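Local atomic coordinates of uncharacterized peptidase Lmo0363 (Listeria monocytogenes, PDB entry 3L4E), a protein that probably acts as a serine peptidase of the peptidase E-like S51 family, though its own substrates remain uncharacterised. Residues S10-V15 with V46-K51; P16-F21 with G113-G118; A36-E41 with T90-Q95; I133-S138 with Q172-E177; F156-H161 with E191-R196. All blocks are in the same frame, centred on the assembly; numbering follows the deposited sequence.

Contact 1 of 5, residues S10-V15 with V46-K51; sequences SFKDVV and VEAGKK
Lys12, whose stem lies against Ala48, has its charged end held by its own neighbour: NZ sits 2.9 Å from Asp13 OD1 in a salt bridge. The carboxylate oxygen is met on its syn side, with the ammonium 27° out of the carboxylate plane. A bend at chi2 (87°) is what turns the chain back over the loop, leaving only its root facing helix 44-55. There CG and CB both rest on the methyl of Ala48, CG at 3.9 Å from Ala48 CB, so the aliphatic part packs while the nitrogen stays at the surface. This single 3-10 turn is part of the link between strand 4-8 and helix 15-21, the first strand-to-helix connection of the alpha/beta core, and it leans on the helix that follows strand 29-33. Gly49 allows the backbones close together: its CA is 5.3 Å from Lys12 CA, with no side chain in between. On the inner side Phe11 dives past the same residue, its CD2 4.2 Å from Gly49 O, the oxygen lying oblique to the ring. The phenyl is otherwise gripped by aromatic neighbours, meeting Tyr84 and Phe18 edge-to-face, and it also touches Ala52 and Leu53 one turn further along the helix. The Phe11 backbone N is hydrogen-bonded to Glu119 OE1, which ties the turn to the residue just before Ser120, a charge-relay residue by similarity.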
# COMPACT_ATOMS: atom_id res chain seq x y z
N SER A 10 4.98 -6.10 4.68
CA SER A 10 4.71 -7.49 4.32
C SER A 10 3.46 -7.94 5.06
O SER A 10 3.53 -8.31 6.23
CB SER A 10 5.90 -8.36 4.72
OG SER A 10 5.64 -9.74 4.52
N PHE A 11 2.31 -7.87 4.40
CA PHE A 11 1.05 -8.12 5.09
C PHE A 11 1.05 -9.50 5.74
O PHE A 11 0.58 -9.66 6.86
CB PHE A 11 -0.16 -7.92 4.16
CG PHE A 11 -1.48 -8.06 4.87
CD1 PHE A 11 -1.98 -7.02 5.64
CD2 PHE A 11 -2.21 -9.24 4.80
CE1 PHE A 11 -3.19 -7.13 6.32
CE2 PHE A 11 -3.43 -9.37 5.48
CZ PHE A 11 -3.92 -8.31 6.24
N LYS A 12 1.60 -10.49 5.04
CA LYS A 12 1.56 -11.85 5.55
C LYS A 12 2.36 -12.01 6.85
O LYS A 12 2.16 -12.97 7.58
CB LYS A 12 2.02 -12.86 4.48
CG LYS A 12 3.47 -12.73 4.05
CD LYS A 12 4.40 -13.53 4.93
CE LYS A 12 5.81 -13.58 4.35
NZ LYS A 12 6.72 -14.45 5.16
N ASP A 13 3.24 -11.06 7.14
CA ASP A 13 4.08 -11.12 8.34
C ASP A 13 3.43 -10.43 9.54
O ASP A 13 3.91 -10.57 10.67
CB ASP A 13 5.45 -10.50 8.08
CG ASP A 13 6.38 -11.42 7.31
OD1 ASP A 13 6.18 -12.66 7.33
OD2 ASP A 13 7.33 -10.90 6.69
N VAL A 14 2.34 -9.70 9.30
CA VAL A 14 1.72 -8.93 10.39
C VAL A 14 0.20 -9.11 10.48
O VAL A 14 -0.51 -8.22 10.96
CB VAL A 14 2.04 -7.42 10.30
CG1 VAL A 14 3.53 -7.16 10.46
CG2 VAL A 14 1.54 -6.84 8.97
N VAL A 15 -0.29 -10.27 10.05
CA VAL A 15 -1.72 -10.54 10.10
C VAL A 15 -2.33 -10.28 11.49
O VAL A 15 -3.38 -9.64 11.59
CB VAL A 15 -2.07 -11.94 9.57
CG1 VAL A 15 -3.56 -12.23 9.74
CG2 VAL A 15 -1.64 -12.05 8.10
N VAL A 46 2.06 -11.40 -3.25
CA VAL A 46 0.71 -11.19 -3.74
C VAL A 46 -0.24 -12.29 -3.25
O VAL A 46 -1.22 -12.02 -2.55
CB VAL A 46 0.65 -11.10 -5.28
CG1 VAL A 46 -0.79 -10.96 -5.74
CG2 VAL A 46 1.49 -9.90 -5.78
N GLU A 47 0.05 -13.54 -3.60
CA GLU A 47 -0.80 -14.63 -3.15
C GLU A 47 -0.76 -14.80 -1.63
O GLU A 47 -1.78 -15.14 -1.02
CB GLU A 47 -0.45 -15.93 -3.85
CG GLU A 47 -1.03 -16.02 -5.26
CD GLU A 47 -2.55 -15.82 -5.27
OE1 GLU A 47 -3.24 -16.43 -4.41
OE2 GLU A 47 -3.05 -15.07 -6.13
N ALA A 48 0.39 -14.56 -1.02
CA ALA A 48 0.50 -14.70 0.43
C ALA A 48 -0.46 -13.72 1.11
O ALA A 48 -1.13 -14.05 2.08
CB ALA A 48 1.93 -14.50 0.90
N GLY A 49 -0.51 -12.49 0.59
CA GLY A 49 -1.42 -11.50 1.14
C GLY A 49 -2.87 -11.85 0.88
O GLY A 49 -3.72 -11.71 1.76
N LYS A 50 -3.18 -12.27 -0.35
CA LYS A 50 -4.55 -12.63 -0.69
C LYS A 50 -5.08 -13.78 0.17
O LYS A 50 -6.20 -13.73 0.69
CB LYS A 50 -4.67 -13.00 -2.17
CG LYS A 50 -6.10 -13.18 -2.64
CD LYS A 50 -6.17 -13.42 -4.13
CE LYS A 50 -7.61 -13.50 -4.61
NZ LYS A 50 -7.71 -13.64 -6.09
N LYS A 51 -4.27 -14.83 0.31
CA LYS A 51 -4.67 -15.97 1.13
C LYS A 51 -4.80 -15.59 2.60
O LYS A 51 -5.65 -16.13 3.32
CB LYS A 51 -3.68 -17.12 0.94
CG LYS A 51 -3.73 -17.74 -0.45
CD LYS A 51 -2.52 -18.65 -0.67
CE LYS A 51 -2.51 -19.24 -2.08
NZ LYS A 51 -1.26 -20.03 -2.33

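Contact 2 of 5, residues P16-F21 with G113-G118; sequences PLFTEF and GKLYIG
Leu115 points from the sheet at two phenylalanines of helix 15-21 and divides itself between them. From CB, which faces the helix, chi1 of 172° swings CG away from the backbone N, and the fork then opens toward both rings. Branch CD1 goes to Phe21, 3.4 Å from CE2 and in the plane of the ring, so the methyl abuts an edge; the two side chains slide past each other in opposite directions. Branch CD2 takes Phe18 instead, reaching CE1 at 3.7 Å, again at the edge and near the ring plane. Two residues further up the strand, Ile117 works on the same ring: its CD1 lies 3.5 Å from Phe18 CE1, obliquely placed, the two side chains crossing at about a right angle. Phe18 also meets Phe6 edge-to-face, while Phe21 has a cation-pi partner in Arg196. The short segment axes run nearly antiparallel, at 167°, and approach to 12.3 Å. Helix 15-21, which follows strand 4-8, lies here over the adjacent strand 115-119, the layering of an alpha/beta fold with helices packed on a mostly parallel sheet; this strand leads through Gly118 to Ser120, consistent with a nucleophile elbow.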
# COMPACT_ATOMS: atom_id res chain seq x y z
N PRO A 16 -1.67 -10.76 12.57
CA PRO A 16 -2.26 -10.49 13.89
C PRO A 16 -2.34 -9.00 14.24
O PRO A 16 -3.23 -8.61 14.97
CB PRO A 16 -1.32 -11.22 14.86
CG PRO A 16 -0.69 -12.29 14.04
CD PRO A 16 -0.53 -11.68 12.66
N LEU A 17 -1.42 -8.18 13.73
CA LEU A 17 -1.52 -6.75 13.97
C LEU A 17 -2.74 -6.19 13.25
O LEU A 17 -3.41 -5.29 13.76
CB LEU A 17 -0.25 -6.01 13.54
CG LEU A 17 1.02 -6.47 14.26
CD1 LEU A 17 2.20 -5.60 13.85
CD2 LEU A 17 0.85 -6.46 15.79
N PHE A 18 -3.03 -6.72 12.07
CA PHE A 18 -4.22 -6.30 11.36
C PHE A 18 -5.51 -6.65 12.11
O PHE A 18 -6.43 -5.82 12.19
CB PHE A 18 -4.29 -6.84 9.92
CG PHE A 18 -5.48 -6.33 9.17
CD1 PHE A 18 -5.52 -5.00 8.73
CD2 PHE A 18 -6.57 -7.14 8.92
CE1 PHE A 18 -6.62 -4.51 8.07
CE2 PHE A 18 -7.66 -6.67 8.25
CZ PHE A 18 -7.69 -5.34 7.82
N THR A 19 -5.60 -7.87 12.64
CA THR A 19 -6.79 -8.25 13.39
C THR A 19 -6.91 -7.49 14.71
O THR A 19 -8.01 -7.29 15.20
CB THR A 19 -6.87 -9.77 13.64
OG1 THR A 19 -5.73 -10.19 14.40
CG2 THR A 19 -6.88 -10.53 12.33
N GLU A 20 -5.79 -7.05 15.27
CA GLU A 20 -5.82 -6.12 16.39
C GLU A 20 -6.37 -4.77 15.94
O GLU A 20 -7.16 -4.14 16.63
CB GLU A 20 -4.43 -5.94 17.01
CG GLU A 20 -4.36 -4.92 18.13
CD GLU A 20 -2.95 -4.69 18.62
OE1 GLU A 20 -2.09 -5.59 18.44
OE2 GLU A 20 -2.69 -3.62 19.21
N PHE A 21 -5.96 -4.32 14.76
CA PHE A 21 -6.37 -3.02 14.22
C PHE A 21 -7.87 -2.95 13.90
O PHE A 21 -8.54 -1.97 14.24
CB PHE A 21 -5.53 -2.72 12.98
CG PHE A 21 -5.77 -1.36 12.38
CD1 PHE A 21 -5.44 -0.20 13.08
CD2 PHE A 21 -6.28 -1.23 11.10
CE1 PHE A 21 -5.64 1.05 12.52
CE2 PHE A 21 -6.49 0.02 10.52
CZ PHE A 21 -6.17 1.17 11.24
N GLY A 113 -14.17 7.38 5.12
CA GLY A 113 -14.02 6.42 6.20
C GLY A 113 -13.53 5.03 5.80
O GLY A 113 -13.37 4.16 6.66
N LYS A 114 -13.30 4.81 4.52
CA LYS A 114 -12.88 3.48 4.06
C LYS A 114 -11.46 3.14 4.49
O LYS A 114 -10.56 3.97 4.39
CB LYS A 114 -12.99 3.40 2.54
CG LYS A 114 -12.99 2.00 1.98
CD LYS A 114 -13.90 1.92 0.76
CE LYS A 114 -15.34 2.17 1.15
NZ LYS A 114 -16.26 2.09 -0.02
N LEU A 115 -11.27 1.92 4.99
CA LEU A 115 -9.95 1.45 5.42
C LEU A 115 -9.04 1.16 4.23
O LEU A 115 -9.41 0.40 3.33
CB LEU A 115 -10.09 0.20 6.28
CG LEU A 115 -8.79 -0.53 6.66
CD1 LEU A 115 -7.88 0.38 7.47
CD2 LEU A 115 -9.09 -1.81 7.42
N TYR A 116 -7.85 1.75 4.25
CA TYR A 116 -6.82 1.53 3.25
C TYR A 116 -5.68 0.71 3.83
O TYR A 116 -5.09 1.08 4.86
CB TYR A 116 -6.29 2.88 2.75
CG TYR A 116 -5.17 2.79 1.72
CD1 TYR A 116 -5.45 2.74 0.36
CD2 TYR A 116 -3.84 2.75 2.12
CE1 TYR A 116 -4.44 2.65 -0.58
CE2 TYR A 116 -2.81 2.66 1.19
CZ TYR A 116 -3.12 2.62 -0.17
OH TYR A 116 -2.13 2.52 -1.12
N ILE A 117 -5.38 -0.42 3.19
CA ILE A 117 -4.27 -1.27 3.59
C ILE A 117 -3.19 -1.15 2.53
O ILE A 117 -3.43 -1.47 1.35
CB ILE A 117 -4.68 -2.74 3.72
CG1 ILE A 117 -5.85 -2.90 4.70
CG2 ILE A 117 -3.47 -3.61 4.12
CD1 ILE A 117 -6.57 -4.24 4.55
N GLY A 118 -2.02 -0.66 2.91
CA GLY A 118 -0.95 -0.46 1.96
C GLY A 118 0.28 -1.27 2.28
O GLY A 118 0.88 -1.08 3.35

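Contact 3 of 5, residues A36-E41 with T90-Q95; sequences ASTVEE and TFFLLQ
The loop leaving strand 29-33 brings Ala36, Thr38 and Val39 up against the first turns of helix 90-100, close to the end of the central sheet where the putative nucleophile Ser120 sits. Val39 meets Phe92 from directly over its face: CG1 stands 3.7 Å from the centroid of the Phe92 ring and just 5° off its normal, a CH-pi contact. With chi1 at -65° that methyl lies beside its backbone N, and the other one, CG2, drops beside the root of the ring, 3.9 Å from Phe92 CB. Thr38 comes across at about a right angle, its OG1 3.4 Å from Phe92 CE2. That hydroxyl is hydrogen-bonded to Thr35 O within its own loop, so the ring atom is merely its neighbour. Deeper in, Ala36 CB touches Leu93 CB at 3.7 Å, where the two backbones come nearest, the CA of Ala36 being 4.6 Å from the CA of Leu93. Both of these side chains also touch Ala121, next in sequence to Ser120. Asn89 bonds to both sides, to Ala36 through the backbone and to Phe92 N through OD1. Loop and helix make no polar bond with each other, and the hydroxyl at their interface is satisfied by Thr35; the contact therefore depends on fit at two places, Val39 over the Phe92 face and Ala36 against Leu93.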
# COMPACT_ATOMS: atom_id res chain seq x y z
N ALA A 36 0.95 -2.95 -8.75
CA ALA A 36 2.38 -2.71 -8.58
C ALA A 36 3.19 -3.96 -8.92
O ALA A 36 4.31 -3.88 -9.43
CB ALA A 36 2.67 -2.26 -7.15
N SER A 37 2.60 -5.12 -8.62
CA SER A 37 3.31 -6.38 -8.77
C SER A 37 3.37 -6.89 -10.21
O SER A 37 4.13 -7.81 -10.51
CB SER A 37 2.66 -7.46 -7.90
OG SER A 37 1.46 -7.94 -8.51
N THR A 38 2.56 -6.31 -11.09
CA THR A 38 2.41 -6.87 -12.43
C THR A 38 3.62 -6.67 -13.34
O THR A 38 3.73 -7.29 -14.39
CB THR A 38 1.14 -6.35 -13.14
OG1 THR A 38 1.23 -4.93 -13.33
CG2 THR A 38 -0.12 -6.69 -12.32
N VAL A 39 4.54 -5.80 -12.93
CA VAL A 39 5.76 -5.56 -13.68
C VAL A 39 6.97 -6.15 -12.94
O VAL A 39 8.11 -5.96 -13.35
CB VAL A 39 5.99 -4.06 -13.95
CG1 VAL A 39 4.89 -3.51 -14.86
CG2 VAL A 39 6.06 -3.29 -12.63
N GLU A 40 6.70 -6.86 -11.85
CA GLU A 40 7.76 -7.45 -11.04
C GLU A 40 7.94 -8.92 -11.39
O GLU A 40 7.00 -9.59 -11.81
CB GLU A 40 7.41 -7.33 -9.56
CG GLU A 40 7.24 -5.91 -9.08
CD GLU A 40 8.54 -5.14 -9.10
OE1 GLU A 40 9.22 -5.10 -8.06
OE2 GLU A 40 8.89 -4.60 -10.17
N GLU A 41 9.16 -9.40 -11.19
CA GLU A 41 9.52 -10.75 -11.59
C GLU A 41 9.44 -11.79 -10.48
O GLU A 41 9.40 -12.99 -10.75
CB GLU A 41 10.91 -10.73 -12.23
CG GLU A 41 10.94 -9.83 -13.47
CD GLU A 41 12.27 -9.83 -14.18
OE1 GLU A 41 13.27 -9.38 -13.58
OE2 GLU A 41 12.31 -10.28 -15.34
N THR A 90 6.67 0.70 -7.07
CA THR A 90 5.92 1.88 -6.63
C THR A 90 5.67 2.85 -7.78
O THR A 90 4.61 3.47 -7.84
CB THR A 90 6.61 2.64 -5.48
OG1 THR A 90 6.99 1.72 -4.45
CG2 THR A 90 5.68 3.70 -4.87
N PHE A 91 6.64 3.00 -8.67
CA PHE A 91 6.49 3.96 -9.77
C PHE A 91 5.41 3.52 -10.76
O PHE A 91 4.59 4.33 -11.18
CB PHE A 91 7.83 4.22 -10.45
CG PHE A 91 8.84 4.85 -9.53
CD1 PHE A 91 8.90 6.23 -9.39
CD2 PHE A 91 9.69 4.06 -8.78
CE1 PHE A 91 9.81 6.80 -8.52
CE2 PHE A 91 10.61 4.63 -7.92
CZ PHE A 91 10.66 5.99 -7.78
N PHE A 92 5.39 2.24 -11.10
CA PHE A 92 4.35 1.75 -11.99
C PHE A 92 2.97 1.90 -11.36
O PHE A 92 2.01 2.33 -12.02
CB PHE A 92 4.59 0.30 -12.39
CG PHE A 92 3.60 -0.22 -13.37
CD1 PHE A 92 3.61 0.23 -14.68
CD2 PHE A 92 2.63 -1.13 -12.98
CE1 PHE A 92 2.68 -0.23 -15.60
CE2 PHE A 92 1.70 -1.59 -13.89
CZ PHE A 92 1.72 -1.14 -15.20
N LEU A 93 2.87 1.55 -10.08
CA LEU A 93 1.63 1.74 -9.32
C LEU A 93 1.13 3.19 -9.38
O LEU A 93 -0.02 3.45 -9.73
CB LEU A 93 1.82 1.29 -7.88
CG LEU A 93 0.68 1.55 -6.89
CD1 LEU A 93 -0.59 0.79 -7.26
CD2 LEU A 93 1.14 1.21 -5.47
N LEU A 94 1.99 4.13 -9.03
CA LEU A 94 1.59 5.54 -9.01
C LEU A 94 1.23 6.01 -10.42
O LEU A 94 0.26 6.74 -10.62
CB LEU A 94 2.69 6.42 -8.43
CG LEU A 94 2.34 7.89 -8.25
CD1 LEU A 94 1.12 8.06 -7.36
CD2 LEU A 94 3.54 8.67 -7.68
N GLN A 95 2.01 5.56 -11.40
CA GLN A 95 1.75 5.89 -12.79
C GLN A 95 0.34 5.50 -13.20
O GLN A 95 -0.38 6.29 -13.80
CB GLN A 95 2.77 5.21 -13.70
CG GLN A 95 2.51 5.42 -15.17
CD GLN A 95 3.55 4.73 -16.00
OE1 GLN A 95 4.64 5.26 -16.19
NE2 GLN A 95 3.23 3.53 -16.48

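Contact 4 of 5, residues I133-S138 with Q172-E177; sequences IQTMDS and QKIVTE. With SO4 (sulfate ion), chain C.
Thr135 and Ile174 slide past each other in opposite directions, and the hydroxyl does the touching: Thr135 OG1 lies 3.6 Å from Ile174 CG1 and equally close to CD1. A chi1 of 55° places that oxygen between its own backbone N and carbonyl carbon, on the side facing the helix. Ile133 adds a looser apolar touch. Its CB starts out pointing away from helix 168-177, yet the chain returns so that CD1 comes to 4.5 Å from Ile174 CD1. Leu159 of the neighbouring strand touches both isoleucines. The loop itself is shaped by Ile133 O, which accepts from Met136 N (2.9 Å) and from Asp137 N (3.0 Å), two bonds that close the turn carrying Thr135. On the helix, Gln172 O is likewise doubly used, by Thr176 N at 3.2 Å and by Thr176 OG1 at 3.0 Å, the two donors coming from opposite faces of the carbonyl plane. Farther along, Asp137 OD2 bonds to Thr90 OG1, and Ser138 N donates to sulfate O3 (3.1 Å, 152° at the hydrogen), an ion also held by Asn89 ND2 and probably brought in by the crystallisation liquor. The loop thus meets the helix by sparse van der Waals contact, while its polar bonds lie within itself and toward Thr90, Asn89 and the sulfate.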
# COMPACT_ATOMS: atom_id res chain seq x y z
N ILE A 133 12.19 6.33 -3.02
CA ILE A 133 12.15 4.88 -3.15
C ILE A 133 12.85 4.38 -4.43
O ILE A 133 12.91 3.17 -4.67
CB ILE A 133 10.69 4.33 -3.05
CG1 ILE A 133 10.66 2.95 -2.37
CG2 ILE A 133 10.01 4.29 -4.41
CD1 ILE A 133 11.10 2.97 -0.93
N GLN A 134 13.41 5.29 -5.22
CA GLN A 134 13.96 4.93 -6.52
C GLN A 134 15.17 3.98 -6.52
O GLN A 134 15.46 3.36 -7.54
CB GLN A 134 14.30 6.18 -7.35
CG GLN A 134 15.37 7.06 -6.75
CD GLN A 134 15.45 8.39 -7.46
OE1 GLN A 134 15.18 9.44 -6.86
NE2 GLN A 134 15.81 8.37 -8.74
N THR A 135 15.87 3.86 -5.39
CA THR A 135 16.95 2.88 -5.31
C THR A 135 16.43 1.48 -4.97
O THR A 135 17.17 0.50 -5.07
CB THR A 135 18.08 3.30 -4.32
OG1 THR A 135 17.52 3.56 -3.03
CG2 THR A 135 18.81 4.54 -4.82
N MSE A 136 15.17 1.38 -4.57
CA MSE A 136 14.60 0.06 -4.34
C MSE A 136 13.79 -0.38 -5.56
O MSE A 136 13.89 -1.53 -6.00
CB MSE A 136 13.71 0.03 -3.10
CG MSE A 136 12.96 -1.30 -2.94
SE MSE A 136 11.83 -1.41 -1.37
CE MSE A 136 13.24 -1.24 -0.02
N ASP A 137 12.99 0.53 -6.08
CA ASP A 137 12.14 0.20 -7.22
C ASP A 137 12.60 0.96 -8.46
O ASP A 137 12.74 2.18 -8.40
CB ASP A 137 10.69 0.58 -6.94
CG ASP A 137 10.08 -0.22 -5.81
OD1 ASP A 137 10.69 -1.21 -5.37
OD2 ASP A 137 8.96 0.16 -5.38
N SER A 138 12.81 0.27 -9.57
CA SER A 138 13.32 0.92 -10.78
C SER A 138 12.29 1.79 -11.51
O SER A 138 11.16 1.36 -11.77
CB SER A 138 13.88 -0.11 -11.76
OG SER A 138 14.29 0.53 -12.96
N GLN A 172 19.38 1.65 4.39
CA GLN A 172 20.35 2.45 5.13
C GLN A 172 20.73 3.71 4.37
O GLN A 172 20.78 4.81 4.94
CB GLN A 172 21.62 1.62 5.40
CG GLN A 172 21.43 0.47 6.38
CD GLN A 172 21.09 0.94 7.77
OE1 GLN A 172 20.35 0.29 8.50
NE2 GLN A 172 21.64 2.09 8.15
N LYS A 173 20.99 3.56 3.08
CA LYS A 173 21.42 4.68 2.25
C LYS A 173 20.29 5.67 2.01
O LYS A 173 20.53 6.86 1.80
CB LYS A 173 22.02 4.18 0.94
CG LYS A 173 23.37 3.51 1.13
CD LYS A 173 23.98 3.04 -0.18
CE LYS A 173 25.38 2.49 0.06
NZ LYS A 173 26.00 1.98 -1.20
N ILE A 174 19.05 5.19 2.06
CA ILE A 174 17.89 6.06 1.92
C ILE A 174 17.73 6.96 3.14
O ILE A 174 17.51 8.16 3.01
CB ILE A 174 16.60 5.26 1.65
CG1 ILE A 174 16.67 4.59 0.27
CG2 ILE A 174 15.35 6.14 1.78
CD1 ILE A 174 15.42 3.84 -0.12
N VAL A 175 17.85 6.37 4.33
CA VAL A 175 17.77 7.16 5.55
C VAL A 175 18.80 8.28 5.55
O VAL A 175 18.49 9.43 5.86
CB VAL A 175 17.99 6.30 6.81
CG1 VAL A 175 18.28 7.19 8.00
CG2 VAL A 175 16.78 5.42 7.07
N THR A 176 20.03 7.94 5.17
CA THR A 176 21.12 8.91 5.16
C THR A 176 20.81 10.06 4.20
O THR A 176 20.97 11.23 4.55
CB THR A 176 22.46 8.26 4.75
OG1 THR A 176 22.67 7.06 5.49
CG2 THR A 176 23.62 9.22 4.99
N GLU A 177 20.37 9.71 3.00
CA GLU A 177 20.16 10.70 1.94
C GLU A 177 18.91 11.56 2.16
O GLU A 177 18.88 12.73 1.77
CB GLU A 177 20.11 10.01 0.58
CG GLU A 177 19.78 10.94 -0.58
CD GLU A 177 19.94 10.27 -1.93
OE1 GLU A 177 20.13 9.04 -1.96
OE2 GLU A 177 19.87 10.98 -2.96
S SO4 C . 12.12 -3.39 -9.98
O1 SO4 C . 12.19 -3.01 -11.39
O2 SO4 C . 12.25 -4.84 -9.86
O3 SO4 C . 13.21 -2.74 -9.27
O4 SO4 C . 10.84 -2.97 -9.42

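Contact 5 of 5, residues F156-H161 with E191-R196; sequences FSTLPH and EAIFIR
Residues 157-159 and 191-196 are both extended and run in roughly opposite senses, but they are not sheet partners: where they come nearest, Thr158 CA and Ile193 CA are 9.2 Å apart, a side-chain layer's distance. Ile193 fills that layer from one side. Its CD1 meets Thr158 tip to tip, 4.0 Å from OG1 with CG2 hardly farther off, and lies 4.0 Å from Phe156 CE1, oblique to the ring. Ile195 takes the far end of the phenyl, its CD1 3.8 Å from Phe156 CZ, at the edge and near the ring plane. Phe156 gets there because chi1 of 61° lodges CG between the backbone N and the carbonyl carbon, pointing the ring straight at the two isoleucines, which come from the opposite direction. Tyr185 also packs against the ring. Leu7 of strand 4-8 touches both Thr158 and Ile195. Here the small parallel sheet of strands 157-159 and 184-186 is laid over the antiparallel margin of the main sheet, and the outgoing chain carries His161 to the side chain of Ser120. By similarity these two belong to the charge relay, as expected of an S51 peptidase.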
# COMPACT_ATOMS: atom_id res chain seq x y z
N PHE A 156 4.70 11.91 6.50
CA PHE A 156 5.90 11.08 6.55
C PHE A 156 6.06 10.14 5.35
O PHE A 156 5.10 9.84 4.63
CB PHE A 156 6.01 10.32 7.88
CG PHE A 156 4.87 9.36 8.14
CD1 PHE A 156 4.89 8.07 7.63
CD2 PHE A 156 3.79 9.75 8.93
CE1 PHE A 156 3.86 7.19 7.89
CE2 PHE A 156 2.75 8.87 9.19
CZ PHE A 156 2.78 7.58 8.67
N SER A 157 7.30 9.68 5.15
CA SER A 157 7.66 8.83 4.02
C SER A 157 8.02 7.42 4.47
O SER A 157 9.15 7.16 4.91
CB SER A 157 8.83 9.44 3.24
OG SER A 157 8.50 10.73 2.76
N THR A 158 7.07 6.50 4.35
CA THR A 158 7.24 5.15 4.86
C THR A 158 8.33 4.42 4.08
O THR A 158 8.34 4.42 2.85
CB THR A 158 5.93 4.36 4.79
OG1 THR A 158 4.92 5.07 5.51
CG2 THR A 158 6.10 2.97 5.39
N LEU A 159 9.25 3.81 4.81
CA LEU A 159 10.36 3.07 4.21
C LEU A 159 10.27 1.61 4.60
O LEU A 159 10.64 1.24 5.71
CB LEU A 159 11.69 3.67 4.65
CG LEU A 159 12.94 3.04 4.05
CD1 LEU A 159 12.92 3.13 2.53
CD2 LEU A 159 14.17 3.73 4.60
N PRO A 160 9.76 0.76 3.70
CA PRO A 160 9.49 -0.63 4.08
C PRO A 160 10.73 -1.52 4.00
O PRO A 160 11.74 -1.15 3.38
CB PRO A 160 8.45 -1.08 3.05
CG PRO A 160 8.79 -0.28 1.83
CD PRO A 160 9.32 1.06 2.32
N HIS A 161 10.63 -2.68 4.64
CA HIS A 161 11.73 -3.63 4.75
C HIS A 161 12.95 -3.01 5.45
O HIS A 161 14.07 -3.40 5.15
CB HIS A 161 12.14 -4.18 3.37
CG HIS A 161 11.00 -4.59 2.49
ND1 HIS A 161 10.10 -5.58 2.83
CD2 HIS A 161 10.62 -4.15 1.27
CE1 HIS A 161 9.22 -5.73 1.87
NE2 HIS A 161 9.50 -4.87 0.90
N GLU A 191 6.78 -4.98 11.39
CA GLU A 191 6.14 -3.78 11.93
C GLU A 191 4.98 -3.34 11.05
O GLU A 191 4.99 -3.54 9.83
CB GLU A 191 7.15 -2.62 12.04
CG GLU A 191 8.05 -2.66 13.28
CD GLU A 191 9.09 -1.54 13.29
OE1 GLU A 191 9.56 -1.16 12.19
OE2 GLU A 191 9.44 -1.04 14.38
N ALA A 192 3.97 -2.73 11.66
CA ALA A 192 2.89 -2.10 10.92
C ALA A 192 2.64 -0.73 11.53
O ALA A 192 2.98 -0.50 12.69
CB ALA A 192 1.63 -2.95 10.96
N ILE A 193 2.08 0.18 10.74
CA ILE A 193 1.70 1.49 11.24
C ILE A 193 0.17 1.57 11.25
O ILE A 193 -0.47 1.40 10.19
CB ILE A 193 2.26 2.66 10.40
CG1 ILE A 193 3.75 2.44 10.09
CG2 ILE A 193 2.05 3.98 11.13
CD1 ILE A 193 4.31 3.43 9.07
N PHE A 194 -0.39 1.79 12.44
CA PHE A 194 -1.82 1.95 12.64
C PHE A 194 -2.11 3.44 12.53
O PHE A 194 -1.57 4.24 13.31
CB PHE A 194 -2.24 1.55 14.06
CG PHE A 194 -2.14 0.07 14.37
CD1 PHE A 194 -1.53 -0.83 13.52
CD2 PHE A 194 -2.67 -0.41 15.56
CE1 PHE A 194 -1.46 -2.18 13.85
CE2 PHE A 194 -2.60 -1.74 15.89
CZ PHE A 194 -2.00 -2.63 15.03
N ILE A 195 -2.98 3.81 11.60
CA ILE A 195 -3.36 5.21 11.46
C ILE A 195 -4.88 5.39 11.54
O ILE A 195 -5.63 4.86 10.72
CB ILE A 195 -2.83 5.82 10.15
CG1 ILE A 195 -1.30 5.80 10.16
CG2 ILE A 195 -3.34 7.25 9.98
CD1 ILE A 195 -0.65 5.88 8.81
N ARG A 196 -5.30 6.11 12.57
CA ARG A 196 -6.70 6.48 12.77
C ARG A 196 -6.76 7.99 12.98
O ARG A 196 -6.53 8.49 14.09
CB ARG A 196 -7.28 5.76 13.99
CG ARG A 196 -7.24 4.23 13.91
CD ARG A 196 -8.45 3.69 13.16
NE ARG A 196 -8.62 2.24 13.32
CZ ARG A 196 -9.32 1.47 12.49
NH1 ARG A 196 -9.91 2.02 11.43
NH2 ARG A 196 -9.43 0.17 12.71

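How the contacts relate
Contacts 2 and 5 are the buried ones nearest the main sheet, and they meet through Phe21, whose backbone O is hydrogen-bonded to Arg196 and whose ring packs on Phe194. Contact 1 continues this aromatic core, Phe11 touching both Phe18 and Ile117, but it runs out to a charged surface. Contact 3 likewise spans inside and outside, and meets contact 1 through Ser37 and Val46. Contact 4, though farthest from the chain's centre, is mostly buried, with Thr135 at its exposed edge; it joins contact 3 by the Thr90-Asp137 bond and contact 5 by Leu159. None of the five has a hydrogen bond between its segments. Rings dominate in contacts 2, 3 and 5, contact 1 sets a lysine stem on an alanine beside a ring, and contact 4 pairs aliphatic groups with a hydroxyl.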